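Local coordinates for protein putative transcriptional regulator (Salmonella typhimurium, PDB 1YYV) that probably acts as a DNA-binding transcriptional regulator of the HxlR type, although its function has not been established, at residues L115-P118 against Q119-Q123. Numbering follows the deposited sequence.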
loop_
_atom_site.group_PDB
_atom_site.type_symbol
_atom_site.label_atom_id
_atom_site.label_comp_id
_atom_site.label_asym_id
_atom_site.label_seq_id
_atom_site.Cartn_x
_atom_site.Cartn_y
_atom_site.Cartn_z
ATOM N N LEU A 115 -12.142 9.620 1.401
ATOM C CA LEU A 115 -13.507 9.709 1.907
ATOM C C LEU A 115 -13.646 9.686 3.437
ATOM O O LEU A 115 -14.541 10.332 3.980
ATOM C CB LEU A 115 -14.272 8.537 1.287
ATOM C CG LEU A 115 -15.747 8.129 1.351
ATOM C CD1 LEU A 115 -16.720 9.159 1.949
ATOM C CD2 LEU A 115 -16.124 7.810 -0.097
ATOM N N ASN A 116 -12.793 8.934 4.140
ATOM C CA ASN A 116 -12.928 8.801 5.599
ATOM C C ASN A 116 -11.889 9.595 6.377
ATOM O O ASN A 116 -11.748 9.440 7.599
ATOM C CB ASN A 116 -12.931 7.325 6.042
ATOM C CG ASN A 116 -14.206 6.593 5.639
ATOM O OD1 ASN A 116 -15.113 6.402 6.449
ATOM N ND2 ASN A 116 -14.278 6.188 4.387
ATOM N N LEU A 117 -11.161 10.434 5.653
ATOM C CA LEU A 117 -10.132 11.292 6.234
ATOM C C LEU A 117 -10.621 12.150 7.423
ATOM O O LEU A 117 -9.981 12.154 8.478
ATOM C CB LEU A 117 -9.463 12.138 5.137
ATOM C CG LEU A 117 -8.298 13.050 5.536
ATOM C CD1 LEU A 117 -7.099 12.205 5.985
ATOM C CD2 LEU A 117 -7.914 14.010 4.395
ATOM N N PRO A 118 -11.752 12.879 7.267
ATOM C CA PRO A 118 -12.208 13.715 8.391
ATOM C C PRO A 118 -12.403 12.983 9.732
ATOM O O PRO A 118 -12.079 13.545 10.773
ATOM C CB PRO A 118 -13.524 14.316 7.877
ATOM C CG PRO A 118 -13.311 14.382 6.386
ATOM C CD PRO A 118 -12.616 13.061 6.088
ATOM N N GLN A 119 -12.930 11.761 9.706
ATOM C CA GLN A 119 -13.052 10.963 10.918
ATOM C C GLN A 119 -11.675 10.551 11.465
ATOM O O GLN A 119 -11.482 10.508 12.683
ATOM C CB GLN A 119 -13.925 9.734 10.678
ATOM C CG GLN A 119 -14.401 9.061 11.969
ATOM C CD GLN A 119 -15.256 7.824 11.696
ATOM O OE1 GLN A 119 -15.764 7.639 10.568
ATOM N NE2 GLN A 119 -15.394 6.950 12.713
ATOM N N VAL A 120 -10.723 10.277 10.571
ATOM C CA VAL A 120 -9.338 9.985 10.976
ATOM C C VAL A 120 -8.653 11.209 11.581
ATOM O O VAL A 120 -8.074 11.129 12.647
ATOM C CB VAL A 120 -8.465 9.407 9.808
ATOM C CG1 VAL A 120 -6.959 9.398 10.191
ATOM C CG2 VAL A 120 -8.962 8.019 9.399
ATOM N N LEU A 121 -8.724 12.332 10.891
ATOM C CA LEU A 121 -8.234 13.612 11.425
ATOM C C LEU A 121 -8.913 14.023 12.737
ATOM O O LEU A 121 -8.257 14.545 13.625
ATOM C CB LEU A 121 -8.376 14.734 10.390
ATOM C CG LEU A 121 -7.509 14.543 9.152
ATOM C CD1 LEU A 121 -7.484 15.846 8.339
ATOM C CD2 LEU A 121 -6.105 14.080 9.530
ATOM N N ALA A 122 -10.214 13.778 12.858
ATOM C CA ALA A 122 -10.939 14.077 14.101
ATOM C C ALA A 122 -10.477 13.163 15.236
ATOM O O ALA A 122 -10.786 13.397 16.401
ATOM C CB ALA A 122 -12.447 13.961 13.896
ATOM N N GLN A 123 -9.734 12.123 14.879
ATOM C CA GLN A 123 -9.243 11.131 15.847
ATOM C C GLN A 123 -7.879 11.527 16.398
ATOM O O GLN A 123 -7.623 11.386 17.593
ATOM C CB GLN A 123 -9.153 9.750 15.198
ATOM C CG GLN A 123 -9.058 8.640 16.199
ATOM C CD GLN A 123 -10.397 8.315 16.816
ATOM O OE1 GLN A 123 -10.474 7.886 17.971
ATOM N NE2 GLN A 123 -11.468 8.511 16.045
#
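L117 and L121, one helical turn apart, cross at a slant, with L117 CD1 lying 4.0 Å from L121 CG; L121 CD1 reaches back to L117 CG while L121 CD2 lies against L117 CD1. Their first torsions differ: L117 sends CG anti to its own backbone N (chi1 -177°), whereas L121 holds CG anti to the carbonyl carbon (chi1 -65°), and together they bring the two isobutyl ends into touch. Beneath them the backbone bond from L121 N to L117 O is short, 2.7 Å, and almost straight, and L121 CG also rests against that same oxygen. On another side of the helix V120 places CG2 3.6 Å from N116 O, the oxygen that accepts the longer bond from V120 N at 3.3 Å. The N116 amide turns back up the helix, its ND2 bonded to W112 O. P118 has no N-H to give to the preceding turn, and the helix kinks there; its own oxygen still accepts from A122 N at 2.8 Å, while A122 CB sits close to that oxygen. The second subunit covers this end of the helix, its G16 packing against L117 and its V28 against V120. This is i to i+4 packing in the last turns of a proline-kinked helix, the C-terminal helix 107-121, which takes part in the dimer interface of this HxlR-like helix-turn-helix protein.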